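Local coordinates for DNA methyltransferase (Nicotiana tabacum, PDB 4ONQ), which is a plant de novo DNA methyltransferase of the DRM type whose catalytic domain, seen here, probably transfers methyl groups from S-adenosyl-L-methionine to cytosine C5, at residues Phe39-Asn44 with Asp214-His219; Ser59-Glu64 with Leu347-Met352; Val68-Lys71 with Ala77-Arg80; Glu181-Leu186 with Lys205-Ser210. The protein carries 5 engineered substitutions. All coordinates share one frame; numbering follows the deposited sequence.

Contact 1 (Phe39-Asn44 with Asp214-His219); sequences FFYYEN and DTVAYH
The phenol of Y41 and the imidazole of H219 make the tight half of this contact, with Y41 OH 2.8 Å from H219 ND1 in a hydrogen bond. ND1 lies in the plane of the tyrosine ring, and OH sits at the imidazole edge near that ring's plane, so the groups are joined edge to edge. Their planes are turned 51° from each other with centroids 5.9 Å apart, neither ring over the other. With CG anti to the backbone N (chi1 -170°), the Y41 ring extends from the strand toward the helix and spans a gap of 9.2 Å between Y41 CA and H219 CA. Packing near the bond is also close: H219 CB comes within 3.7 Å of Y41 CE1. T215 O lies over the centre of the imidazole, and Y82 meets the same ring edge to face. V216 is looser, touching the ring with CG1 (4.0 Å from Y41 CE2) and the hydroxyl with its CA and CG2, without a polar bond. All three residues are buried, so the contrast is hydrogen bond against plain van der Waals contact, not interior against solvent. Strand 39-45 runs parallel to 309-312 and antiparallel to 79-84, and helix 213-220 packs against this sheet through the contact, the alpha/beta layering of the Rossmann-like class I methyltransferase fold.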
loop_
_atom_site.group_PDB
_atom_site.type_symbol
_atom_site.label_atom_id
_atom_site.label_comp_id
_atom_site.label_asym_id
_atom_site.label_seq_id
_atom_site.Cartn_x
_atom_site.Cartn_y
_atom_site.Cartn_z
ATOM N N PHE A 39 1.564 -6.241 -18.156
ATOM C CA PHE A 39 2.337 -6.240 -16.923
ATOM C C PHE A 39 1.385 -6.526 -15.776
ATOM O O PHE A 39 0.243 -6.068 -15.787
ATOM C CB PHE A 39 3.020 -4.892 -16.703
ATOM C CG PHE A 39 4.251 -4.694 -17.535
ATOM C CD1 PHE A 39 5.399 -5.424 -17.276
ATOM C CD2 PHE A 39 4.267 -3.773 -18.570
ATOM C CE1 PHE A 39 6.540 -5.242 -18.034
ATOM C CE2 PHE A 39 5.407 -3.587 -19.334
ATOM C CZ PHE A 39 6.544 -4.323 -19.065
ATOM N N PHE A 40 1.832 -7.294 -14.791
ATOM C CA PHE A 40 0.982 -7.535 -13.634
ATOM C C PHE A 40 1.718 -7.316 -12.326
ATOM O O PHE A 40 2.930 -7.513 -12.238
ATOM C CB PHE A 40 0.311 -8.913 -13.683
ATOM C CG PHE A 40 1.214 -10.054 -13.318
ATOM C CD1 PHE A 40 1.331 -10.471 -11.999
ATOM C CD2 PHE A 40 1.921 -10.735 -14.296
ATOM C CE1 PHE A 40 2.153 -11.533 -11.660
ATOM C CE2 PHE A 40 2.746 -11.801 -13.961
ATOM C CZ PHE A 40 2.858 -12.201 -12.642
ATOM N N TYR A 41 0.963 -6.910 -11.317
ATOM C CA TYR A 41 1.513 -6.549 -10.026
ATOM C C TYR A 41 0.552 -7.059 -8.962
ATOM O O TYR A 41 -0.594 -6.620 -8.894
ATOM C CB TYR A 41 1.644 -5.030 -9.954
ATOM C CG TYR A 41 2.415 -4.487 -8.775
ATOM C CD1 TYR A 41 3.813 -4.407 -8.801
ATOM C CD2 TYR A 41 1.741 -4.014 -7.644
ATOM C CE1 TYR A 41 4.514 -3.885 -7.721
ATOM C CE2 TYR A 41 2.422 -3.495 -6.567
ATOM C CZ TYR A 41 3.803 -3.432 -6.604
ATOM O OH TYR A 41 4.463 -2.900 -5.520
ATOM N N TYR A 42 1.012 -8.011 -8.161
ATOM C CA TYR A 42 0.202 -8.591 -7.099
ATOM C C TYR A 42 0.849 -8.362 -5.740
ATOM O O TYR A 42 2.043 -8.589 -5.566
ATOM C CB TYR A 42 -0.008 -10.097 -7.314
ATOM C CG TYR A 42 -0.869 -10.697 -6.231
ATOM C CD1 TYR A 42 -2.240 -10.491 -6.228
ATOM C CD2 TYR A 42 -0.313 -11.427 -5.191
ATOM C CE1 TYR A 42 -3.035 -11.007 -5.235
ATOM C CE2 TYR A 42 -1.108 -11.953 -4.186
ATOM C CZ TYR A 42 -2.471 -11.737 -4.215
ATOM O OH TYR A 42 -3.288 -12.245 -3.228
ATOM N N GLU A 43 0.051 -7.928 -4.770
ATOM C CA GLU A 43 0.566 -7.645 -3.437
ATOM C C GLU A 43 -0.091 -8.533 -2.391
ATOM O O GLU A 43 -1.308 -8.713 -2.396
ATOM C CB GLU A 43 0.339 -6.175 -3.084
ATOM C CG GLU A 43 0.734 -5.801 -1.661
ATOM C CD GLU A 43 -0.443 -5.326 -0.827
ATOM O OE1 GLU A 43 -1.599 -5.610 -1.203
ATOM O OE2 GLU A 43 -0.210 -4.664 0.205
ATOM N N ASN A 44 0.713 -9.091 -1.494
ATOM C CA ASN A 44 0.160 -9.840 -0.376
ATOM C C ASN A 44 0.989 -9.644 0.881
ATOM O O ASN A 44 2.138 -9.214 0.806
ATOM C CB ASN A 44 0.051 -11.326 -0.718
ATOM C CG ASN A 44 -1.254 -11.936 -0.247
ATOM O OD1 ASN A 44 -1.852 -11.478 0.731
ATOM N ND2 ASN A 44 -1.712 -12.966 -0.947
ATOM N N ASP A 214 4.294 5.212 -1.871
ATOM C CA ASP A 214 5.685 5.472 -2.263
ATOM C C ASP A 214 6.393 4.184 -2.710
ATOM O O ASP A 214 7.177 4.185 -3.667
ATOM C CB ASP A 214 6.473 6.129 -1.119
ATOM C CG ASP A 214 5.833 7.417 -0.613
ATOM O OD1 ASP A 214 6.069 8.482 -1.220
ATOM O OD2 ASP A 214 5.112 7.370 0.409
ATOM N N THR A 215 6.099 3.091 -2.010
ATOM C CA THR A 215 6.667 1.776 -2.299
ATOM C C THR A 215 6.225 1.289 -3.685
ATOM O O THR A 215 7.045 0.982 -4.580
ATOM C CB THR A 215 6.207 0.743 -1.222
ATOM O OG1 THR A 215 6.437 1.274 0.088
ATOM C CG2 THR A 215 6.947 -0.577 -1.359
ATOM N N VAL A 216 4.910 1.232 -3.854
ATOM C CA VAL A 216 4.317 0.809 -5.109
ATOM C C VAL A 216 4.804 1.674 -6.270
ATOM O O VAL A 216 5.118 1.163 -7.342
ATOM C CB VAL A 216 2.790 0.860 -5.037
ATOM C CG1 VAL A 216 2.184 0.531 -6.393
ATOM C CG2 VAL A 216 2.287 -0.095 -3.968
ATOM N N ALA A 217 4.887 2.980 -6.048
ATOM C CA ALA A 217 5.317 3.895 -7.099
ATOM C C ALA A 217 6.766 3.628 -7.463
ATOM O O ALA A 217 7.144 3.720 -8.631
ATOM C CB ALA A 217 5.138 5.335 -6.671
ATOM N N TYR A 218 7.576 3.307 -6.457
ATOM C CA TYR A 218 8.961 2.938 -6.716
ATOM C C TYR A 218 9.014 1.740 -7.651
ATOM O O TYR A 218 9.837 1.703 -8.565
ATOM C CB TYR A 218 9.709 2.629 -5.422
ATOM C CG TYR A 218 11.168 2.270 -5.620
ATOM C CD1 TYR A 218 12.103 3.234 -5.989
ATOM C CD2 TYR A 218 11.614 0.970 -5.422
ATOM C CE1 TYR A 218 13.438 2.909 -6.158
ATOM C CE2 TYR A 218 12.945 0.637 -5.592
ATOM C CZ TYR A 218 13.851 1.607 -5.960
ATOM O OH TYR A 218 15.176 1.268 -6.127
ATOM N N HIS A 219 8.134 0.764 -7.442
ATOM C CA HIS A 219 8.114 -0.368 -8.376
ATOM C C HIS A 219 7.558 -0.039 -9.774
ATOM O O HIS A 219 8.091 -0.502 -10.782
ATOM C CB HIS A 219 7.402 -1.575 -7.770
ATOM C CG HIS A 219 8.009 -2.040 -6.484
ATOM N ND1 HIS A 219 7.297 -2.732 -5.529
ATOM C CD2 HIS A 219 9.261 -1.895 -5.988
ATOM C CE1 HIS A 219 8.085 -2.998 -4.504
ATOM N NE2 HIS A 219 9.282 -2.503 -4.757
#

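Contact 2 (Ser59-Glu64 with Leu347-Met352); sequences SLYDIE and LVKSIM. Engineered in segment 59-64: S59 (natural residue Phe).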
loop_
_atom_site.group_PDB
_atom_site.type_symbol
_atom_site.label_atom_id
_atom_site.label_comp_id
_atom_site.label_asym_id
_atom_site.label_seq_id
_atom_site.Cartn_x
_atom_site.Cartn_y
_atom_site.Cartn_z
ATOM N N SER A 59 0.749 -20.320 -8.975
ATOM C CA SER A 59 -0.422 -19.803 -9.670
ATOM C C SER A 59 -0.049 -18.641 -10.584
ATOM O O SER A 59 -0.718 -18.387 -11.585
ATOM C CB SER A 59 -1.491 -19.362 -8.672
ATOM O OG SER A 59 -1.950 -20.456 -7.901
ATOM N N LEU A 60 1.025 -17.939 -10.237
ATOM C CA LEU A 60 1.447 -16.773 -11.005
ATOM C C LEU A 60 2.757 -17.014 -11.745
ATOM O O LEU A 60 3.747 -16.321 -11.515
ATOM C CB LEU A 60 1.569 -15.536 -10.108
ATOM C CG LEU A 60 0.274 -14.958 -9.542
ATOM C CD1 LEU A 60 0.562 -13.737 -8.678
ATOM C CD2 LEU A 60 -0.681 -14.599 -10.665
ATOM N N TYR A 61 2.751 -18.013 -12.618
ATOM C CA TYR A 61 3.827 -18.213 -13.584
ATOM C C TYR A 61 5.201 -18.422 -12.942
ATOM O O TYR A 61 6.224 -18.030 -13.505
ATOM C CB TYR A 61 3.830 -17.050 -14.579
ATOM C CG TYR A 61 2.423 -16.674 -15.002
ATOM C CD1 TYR A 61 1.689 -17.499 -15.845
ATOM C CD2 TYR A 61 1.818 -15.516 -14.534
ATOM C CE1 TYR A 61 0.400 -17.174 -16.223
ATOM C CE2 TYR A 61 0.527 -15.182 -14.906
ATOM C CZ TYR A 61 -0.175 -16.014 -15.749
ATOM O OH TYR A 61 -1.458 -15.684 -16.123
ATOM N N ASP A 62 5.198 -19.036 -11.757
ATOM C CA ASP A 62 6.411 -19.449 -11.042
ATOM C C ASP A 62 7.272 -18.317 -10.486
ATOM O O ASP A 62 8.307 -18.570 -9.868
ATOM C CB ASP A 62 7.259 -20.378 -11.904
ATOM C CG ASP A 62 6.509 -21.614 -12.327
ATOM O OD1 ASP A 62 5.783 -22.181 -11.484
ATOM O OD2 ASP A 62 6.641 -22.013 -13.504
ATOM N N ILE A 63 6.836 -17.079 -10.696
ATOM C CA ILE A 63 7.569 -15.900 -10.236
ATOM C C ILE A 63 7.810 -15.897 -8.719
ATOM O O ILE A 63 6.919 -16.217 -7.930
ATOM C CB ILE A 63 6.847 -14.599 -10.664
ATOM C CG1 ILE A 63 6.668 -14.573 -12.186
ATOM C CG2 ILE A 63 7.604 -13.366 -10.183
ATOM C CD1 ILE A 63 6.143 -13.256 -12.721
ATOM N N GLU A 64 8.991 -15.519 -8.304
ATOM C CA GLU A 64 9.236 -15.453 -6.896
ATOM C C GLU A 64 8.930 -14.069 -6.415
ATOM O O GLU A 64 9.244 -13.095 -7.064
ATOM C CB GLU A 64 10.684 -15.746 -6.586
ATOM C CG GLU A 64 11.124 -17.145 -6.755
ATOM C CD GLU A 64 12.604 -17.198 -7.027
ATOM O OE1 GLU A 64 13.190 -16.124 -7.248
ATOM O OE2 GLU A 64 13.187 -18.297 -7.020
ATOM N N LEU A 347 -7.234 -14.675 -18.178
ATOM C CA LEU A 347 -8.154 -14.302 -19.251
ATOM C C LEU A 347 -7.599 -13.139 -20.078
ATOM O O LEU A 347 -7.613 -13.186 -21.312
ATOM C CB LEU A 347 -9.532 -13.940 -18.689
ATOM C CG LEU A 347 -10.476 -15.088 -18.327
ATOM C CD1 LEU A 347 -11.584 -14.596 -17.411
ATOM C CD2 LEU A 347 -11.064 -15.703 -19.586
ATOM N N VAL A 348 -7.094 -12.111 -19.397
ATOM C CA VAL A 348 -6.559 -10.924 -20.070
ATOM C C VAL A 348 -5.331 -11.241 -20.936
ATOM O O VAL A 348 -5.242 -10.805 -22.095
ATOM C CB VAL A 348 -6.216 -9.799 -19.053
ATOM C CG1 VAL A 348 -5.410 -8.699 -19.718
ATOM C CG2 VAL A 348 -7.486 -9.230 -18.431
ATOM N N LYS A 349 -4.435 -12.054 -20.434
ATOM C CA LYS A 349 -3.256 -12.366 -21.181
ATOM C C LYS A 349 -3.580 -13.235 -22.349
ATOM O O LYS A 349 -3.017 -13.093 -23.404
ATOM C CB LYS A 349 -2.284 -13.091 -20.301
ATOM C CG LYS A 349 -1.102 -13.517 -21.037
ATOM C CD LYS A 349 0.086 -13.565 -20.173
ATOM C CE LYS A 349 0.249 -14.896 -19.565
ATOM N NZ LYS A 349 1.636 -15.099 -19.081
ATOM N N SER A 350 -4.488 -14.158 -22.142
ATOM C CA SER A 350 -4.982 -14.981 -23.236
ATOM C C SER A 350 -5.523 -14.099 -24.353
ATOM O O SER A 350 -5.027 -14.137 -25.480
ATOM C CB SER A 350 -6.080 -15.923 -22.740
ATOM O OG SER A 350 -6.893 -16.374 -23.810
ATOM N N ILE A 351 -6.533 -13.301 -24.018
ATOM C CA ILE A 351 -7.194 -12.414 -24.972
ATOM C C ILE A 351 -6.212 -11.547 -25.757
ATOM O O ILE A 351 -6.345 -11.388 -26.973
ATOM C CB ILE A 351 -8.222 -11.501 -24.262
ATOM C CG1 ILE A 351 -9.401 -12.324 -23.741
ATOM C CG2 ILE A 351 -8.723 -10.415 -25.198
ATOM C CD1 ILE A 351 -10.321 -11.557 -22.811
ATOM N N MET A 352 -5.214 -11.003 -25.068
ATOM C CA MET A 352 -4.314 -10.044 -25.710
ATOM C C MET A 352 -3.369 -10.624 -26.771
ATOM O O MET A 352 -2.795 -9.877 -27.560
ATOM C CB MET A 352 -3.562 -9.213 -24.664
ATOM C CG MET A 352 -4.480 -8.253 -23.923
ATOM S SD MET A 352 -3.683 -7.156 -22.738
ATOM C CE MET A 352 -2.512 -6.309 -23.795
#
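K349 NZ stands over one face of the Y61 ring, 3.9 Å from its centroid and 19° off the ring normal, which meets the geometry of a cation-pi interaction. The ammonium is displaced a little toward the rim, with K349 NZ to Y61 CE1, the nearest ring atom, at 3.7 Å. The last methylene takes part: K349 CE lies 3.9 Å from Y61 OH, so the end of the lysine runs across the phenol side of the ring. The two side chains approach from opposite directions across an 11.9 Å separation of Y61 CA and K349 CA. The lysine leaves its helix with CG anti to the backbone N (chi1 176°), and a bend at chi3 (91°) brings its end over the ring.

Behind this first shell, Y61 OH makes a weak hydrogen bond to D346 OD2, and the ring also packs on L345 and A34, which limits its turning. The backbone places Y61 at the second position of a type I' turn from L60 to I63, closed by I63 N to L60 O at 3.3 Å. No hydrogen bond joins the segments, and both touching residues are partly exposed. The K349-Y61 attraction is therefore probably electrostatic and dispersive, the weak bond to D346 adding a second link to the same helix, and the lysine probably keeps its charge.

Contact 3 (Val68-Lys71 with Ala77-Arg80); sequences VDSK and ARKR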
loop_
_atom_site.group_PDB
_atom_site.type_symbol
_atom_site.label_atom_id
_atom_site.label_comp_id
_atom_site.label_asym_id
_atom_site.label_seq_id
_atom_site.Cartn_x
_atom_site.Cartn_y
_atom_site.Cartn_z
ATOM N N VAL A 68 9.487 -6.619 0.503
ATOM C CA VAL A 68 9.960 -5.294 0.883
ATOM C C VAL A 68 9.142 -4.690 2.031
ATOM O O VAL A 68 7.920 -4.882 2.134
ATOM C CB VAL A 68 10.098 -4.340 -0.350
ATOM C CG1 VAL A 68 9.231 -4.805 -1.495
ATOM C CG2 VAL A 68 9.798 -2.895 0.015
ATOM N N ASP A 69 9.859 -4.014 2.921
ATOM C CA ASP A 69 9.279 -3.356 4.075
ATOM C C ASP A 69 9.163 -1.877 3.745
ATOM O O ASP A 69 10.138 -1.248 3.329
ATOM C CB ASP A 69 10.188 -3.561 5.293
ATOM C CG ASP A 69 9.514 -3.196 6.603
ATOM O OD1 ASP A 69 8.697 -2.248 6.627
ATOM O OD2 ASP A 69 9.806 -3.865 7.616
ATOM N N SER A 70 7.975 -1.317 3.934
ATOM C CA SER A 70 7.740 0.070 3.550
ATOM C C SER A 70 8.421 1.054 4.487
ATOM O O SER A 70 8.339 2.264 4.285
ATOM C CB SER A 70 6.244 0.367 3.459
ATOM O OG SER A 70 5.677 -0.282 2.340
ATOM N N LYS A 71 9.155 0.546 5.437
ATOM C CA LYS A 71 9.857 1.389 6.342
ATOM C C LYS A 71 10.998 2.041 5.664
ATOM O O LYS A 71 11.565 2.972 6.143
ATOM C CB LYS A 71 10.368 0.576 7.486
ATOM C CG LYS A 71 11.651 -0.113 7.245
ATOM C CD LYS A 71 11.953 -1.010 8.385
ATOM C CE LYS A 71 13.319 -1.590 8.355
ATOM N NZ LYS A 71 13.512 -2.494 9.485
ATOM N N ALA A 77 6.280 0.881 9.222
ATOM C CA ALA A 77 6.583 -0.400 8.646
ATOM C C ALA A 77 5.425 -1.086 7.942
ATOM O O ALA A 77 4.319 -1.053 8.386
ATOM C CB ALA A 77 7.153 -1.297 9.700
ATOM N N ARG A 78 5.711 -1.695 6.818
ATOM C CA ARG A 78 4.768 -2.546 6.182
ATOM C C ARG A 78 5.478 -3.603 5.365
ATOM O O ARG A 78 6.156 -3.291 4.429
ATOM C CB ARG A 78 3.882 -1.706 5.308
ATOM C CG ARG A 78 2.617 -2.343 4.869
ATOM C CD ARG A 78 1.807 -1.294 4.179
ATOM N NE ARG A 78 0.406 -1.634 4.107
ATOM C CZ ARG A 78 -0.481 -1.367 5.042
ATOM N NH1 ARG A 78 -1.713 -1.707 4.858
ATOM N NH2 ARG A 78 -0.149 -0.758 6.140
ATOM N N LYS A 79 5.239 -4.856 5.698
ATOM C CA LYS A 79 5.969 -5.966 5.134
ATOM C C LYS A 79 5.145 -6.698 4.168
ATOM O O LYS A 79 4.162 -7.244 4.509
ATOM C CB LYS A 79 6.339 -6.930 6.220
ATOM C CG LYS A 79 7.341 -6.367 7.157
ATOM C CD LYS A 79 7.673 -7.370 8.211
ATOM C CE LYS A 79 8.855 -6.908 8.999
ATOM N NZ LYS A 79 8.667 -7.177 10.435
ATOM N N ARG A 80 5.587 -6.730 2.945
ATOM C CA ARG A 80 4.780 -7.269 1.914
ATOM C C ARG A 80 5.611 -8.057 0.941
ATOM O O ARG A 80 6.793 -7.880 0.820
ATOM C CB ARG A 80 3.986 -6.155 1.222
ATOM C CG ARG A 80 2.948 -5.466 2.086
ATOM C CD ARG A 80 1.685 -6.279 2.099
ATOM N NE ARG A 80 0.670 -5.781 2.991
ATOM C CZ ARG A 80 0.755 -5.802 4.303
ATOM N NH1 ARG A 80 -0.214 -5.313 5.038
ATOM N NH2 ARG A 80 1.801 -6.321 4.883
#
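D69 turns its carboxylate across the hairpin toward A77, R78 and K79, and its two oxygens do different work. OD1 is gripped twice: R78 N donates to D69 OD1 at 3.0 Å and K71 N at 3.1 Å, the two donors arriving from opposite faces of the carboxylate plane. The second bond closes an Asx turn at the end of the strand. OD2 lies alongside the K79 chain, 3.5 Å from K79 CE, while K79 NZ stays at 4.5 Å, beyond a salt bridge. CG anti to the backbone N (chi1 -166°) sets the carboxylate over the neighbouring backbone. S70 and R78 meet through their first carbons, CB to CB at 3.6 Å; farther out, S70 OG bonds T215 OG1 and R78 NH1 bonds G208 O. The R80 guanidinium lays one face over R78 CG, donates from NH2 to K79 O, and forms a salt bridge with E43 through NE. Under these side chains V68 and R80 form an antiparallel hydrogen-bonded pair, and S70 N continues to R78 O at 2.7 Å. An alanine in place of D69 removes the acceptor shared by R78 N and K71 N, and the turn after the strand would probably be freer to move. One carboxylate thus serves mainly as a backbone acceptor that ties both arms of the hairpin, with the nearby lysine adding at most a longer-range attraction.

Contact 4 (Glu181-Leu186 with Lys205-Ser210); sequences EVEMLL and KSLGNS. With SFG (sinefungin), chain C.
L207 pushes its side chain from helix 200-208 against V182, E183 and L186 of helix 179-186, a helix-to-helix packing just before the G208-N209-S210 sequence, which matches motif X of the C5-methyltransferases. L207 has 90 Å² buried by the contact, and its atoms divide the work. CB meets V182, with L207 CB to V182 CG1 at 3.8 Å, and, more loosely, L186. CD2 lies on the glutamate stem, L207 CD2 coming 3.7 Å from E183 CG, and CD1 touches both E183 CG and V182 CG1. With CG anti to the carbonyl carbon (chi1 -71°), the branch points to V182 and E183, crossing each side chain obliquely. L186, with 51 Å² buried, comes against the backbone of the opposing helix: its CD1 is 3.2 Å from L207 O, a close approach, and the same oxygen accepts S210 N at 3.0 Å as the chain leaves the helix. E183 offers only its aliphatic part to L207, since its carboxylate is bonded to T193 OG1 and N191 N and forms a salt bridge with R203. Shortening L207 to an alanine would probably open a gap beside V182 and the E183 stem and weaken the hold on the helix that leads into the ligand-binding turn. That turn meets sinefungin directly. S210 OG lies 2.9 Å from both carboxylate oxygens of sinefungin, O and OXT, and sinefungin NE donates a weak hydrogen bond to N209 O at 3.4 Å.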
loop_
_atom_site.group_PDB
_atom_site.type_symbol
_atom_site.label_atom_id
_atom_site.label_comp_id
_atom_site.label_asym_id
_atom_site.label_seq_id
_atom_site.Cartn_x
_atom_site.Cartn_y
_atom_site.Cartn_z
ATOM N N GLU A 181 -3.053 11.849 9.377
ATOM C CA GLU A 181 -1.708 11.335 9.622
ATOM C C GLU A 181 -1.498 9.999 8.914
ATOM O O GLU A 181 -0.457 9.778 8.286
ATOM C CB GLU A 181 -1.435 11.220 11.123
ATOM C CG GLU A 181 -1.599 12.548 11.842
ATOM C CD GLU A 181 -1.576 12.447 13.366
ATOM O OE1 GLU A 181 -1.964 11.397 13.936
ATOM O OE2 GLU A 181 -1.173 13.445 13.999
ATOM N N VAL A 182 -2.492 9.118 9.002
ATOM C CA VAL A 182 -2.436 7.833 8.309
ATOM C C VAL A 182 -2.383 8.048 6.789
ATOM O O VAL A 182 -1.586 7.422 6.095
ATOM C CB VAL A 182 -3.641 6.924 8.664
ATOM C CG1 VAL A 182 -3.533 5.584 7.946
ATOM C CG2 VAL A 182 -3.742 6.719 10.166
ATOM N N GLU A 183 -3.221 8.952 6.289
ATOM C CA GLU A 183 -3.235 9.303 4.874
ATOM C C GLU A 183 -1.857 9.713 4.400
ATOM O O GLU A 183 -1.393 9.267 3.350
ATOM C CB GLU A 183 -4.203 10.449 4.609
ATOM C CG GLU A 183 -5.654 10.034 4.484
ATOM C CD GLU A 183 -6.582 11.230 4.427
ATOM O OE1 GLU A 183 -6.104 12.361 4.683
ATOM O OE2 GLU A 183 -7.783 11.038 4.128
ATOM N N MET A 184 -1.187 10.560 5.172
ATOM C CA MET A 184 0.113 11.000 4.717
ATOM C C MET A 184 1.170 9.908 4.862
ATOM O O MET A 184 2.068 9.805 4.031
ATOM C CB MET A 184 0.528 12.311 5.374
ATOM C CG MET A 184 1.013 12.193 6.773
ATOM S SD MET A 184 2.689 12.815 6.841
ATOM C CE MET A 184 3.612 11.296 6.766
ATOM N N LEU A 185 1.051 9.075 5.893
ATOM C CA LEU A 185 1.997 7.977 6.064
ATOM C C LEU A 185 1.930 6.998 4.889
ATOM O O LEU A 185 2.943 6.438 4.479
ATOM C CB LEU A 185 1.758 7.248 7.386
ATOM C CG LEU A 185 2.167 8.010 8.643
ATOM C CD1 LEU A 185 1.731 7.253 9.876
ATOM C CD2 LEU A 185 3.662 8.272 8.657
ATOM N N LEU A 186 0.735 6.809 4.342
ATOM C CA LEU A 186 0.550 5.898 3.217
ATOM C C LEU A 186 0.811 6.531 1.847
ATOM O O LEU A 186 0.811 5.834 0.838
ATOM C CB LEU A 186 -0.845 5.277 3.260
ATOM C CG LEU A 186 -1.055 4.338 4.451
ATOM C CD1 LEU A 186 -2.508 3.944 4.571
ATOM C CD2 LEU A 186 -0.165 3.103 4.312
ATOM N N LYS A 205 -10.512 1.730 8.204
ATOM C CA LYS A 205 -10.534 0.471 7.551
ATOM C C LYS A 205 -10.059 0.524 6.121
ATOM O O LYS A 205 -9.353 -0.321 5.692
ATOM C CB LYS A 205 -11.924 -0.095 7.656
ATOM C CG LYS A 205 -12.103 -1.433 7.028
ATOM C CD LYS A 205 -13.554 -1.842 6.982
ATOM C CE LYS A 205 -13.762 -3.290 6.583
ATOM N NZ LYS A 205 -13.824 -3.536 5.132
ATOM N N SER A 206 -10.429 1.543 5.391
ATOM C CA SER A 206 -9.977 1.680 4.010
ATOM C C SER A 206 -8.491 2.038 3.912
ATOM O O SER A 206 -7.794 1.583 3.003
ATOM C CB SER A 206 -10.828 2.709 3.257
ATOM O OG SER A 206 -12.147 2.220 3.042
ATOM N N LEU A 207 -8.007 2.850 4.847
ATOM C CA LEU A 207 -6.593 3.210 4.852
ATOM C C LEU A 207 -5.736 2.025 5.295
ATOM O O LEU A 207 -4.729 1.690 4.662
ATOM C CB LEU A 207 -6.355 4.429 5.746
ATOM C CG LEU A 207 -6.883 5.763 5.201
ATOM C CD1 LEU A 207 -7.110 6.780 6.332
ATOM C CD2 LEU A 207 -5.923 6.319 4.182
ATOM N N GLY A 208 -6.159 1.378 6.374
ATOM C CA GLY A 208 -5.444 0.243 6.935
ATOM C C GLY A 208 -5.226 -0.896 5.958
ATOM O O GLY A 208 -4.284 -1.667 6.103
ATOM N N ASN A 209 -6.091 -0.992 4.955
ATOM C CA ASN A 209 -6.010 -2.064 3.974
ATOM C C ASN A 209 -5.306 -1.674 2.675
ATOM O O ASN A 209 -5.175 -2.491 1.777
ATOM C CB ASN A 209 -7.414 -2.602 3.671
ATOM C CG ASN A 209 -7.992 -3.414 4.827
ATOM O OD1 ASN A 209 -7.263 -4.093 5.546
ATOM N ND2 ASN A 209 -9.303 -3.336 5.012
ATOM N N SER A 210 -4.835 -0.435 2.585
ATOM C CA SER A 210 -4.357 0.104 1.313
ATOM C C SER A 210 -2.893 -0.207 0.975
ATOM O O SER A 210 -2.175 -0.812 1.767
ATOM C CB SER A 210 -4.580 1.615 1.275
ATOM O OG SER A 210 -4.128 2.141 0.046
HETATM N N SFG C . -5.608 -1.858 -3.029
HETATM C CA SFG C . -6.478 -1.144 -2.076
HETATM C C SFG C . -5.814 0.203 -1.800
HETATM O O SFG C . -4.663 0.386 -2.247
HETATM O OXT SFG C . -6.513 1.050 -1.204
HETATM C CB SFG C . -6.644 -2.021 -0.822
HETATM C CG SFG C . -7.442 -3.220 -1.328
HETATM C CD SFG C . -7.805 -4.399 -0.401
HETATM N NE SFG C . -6.632 -5.111 0.111
HETATM C "C5'" SFG C . -8.693 -5.229 -1.347
HETATM C "C4'" SFG C . -9.835 -4.192 -1.508
HETATM O "O4'" SFG C . -10.628 -5.459 -1.653
HETATM C "C3'" SFG C . -10.931 -3.655 -0.596
HETATM O "O3'" SFG C . -11.703 -2.663 -1.253
HETATM C "C2'" SFG C . -11.720 -4.859 -0.263
HETATM O "O2'" SFG C . -12.938 -4.466 0.379
HETATM C "C1'" SFG C . -12.005 -5.072 -1.773
HETATM N N9 SFG C . -12.853 -6.274 -1.960
HETATM C C8 SFG C . -13.269 -7.183 -1.094
HETATM N N7 SFG C . -13.977 -8.096 -1.755
HETATM C C5 SFG C . -13.984 -7.769 -3.048
HETATM C C6 SFG C . -14.545 -8.345 -4.117
HETATM N N6 SFG C . -15.237 -9.461 -3.902
HETATM N N1 SFG C . -14.426 -7.838 -5.351
HETATM C C2 SFG C . -13.689 -6.665 -5.517
HETATM N N3 SFG C . -13.115 -6.083 -4.383
HETATM C C4 SFG C . -13.253 -6.661 -3.177
#

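Overall arrangement
Contacts 1 and 3 share the seven-stranded sheet, their centres 12 Å apart, and are tied by T215 OG1 to S70 OG at 2.8 Å and by the salt bridge E43 OE2 to R80 NE at 3.1 Å. Contact 3 reaches contact 4, 14 Å away between centres, through R78 NH1 to G208 O at 2.9 Å. Contact 4 supplies N209 and S210 to the sinefungin pocket, whereas the side chains of V216 in contact 1 and R78 in contact 3 stand about 7 and 8 Å from the ligand. Contact 2 is peripheral, its centre 30 Å from that of contact 4, but F40 CZ packs on I63 CD1 at 3.5 Å and so joins it to contact 1.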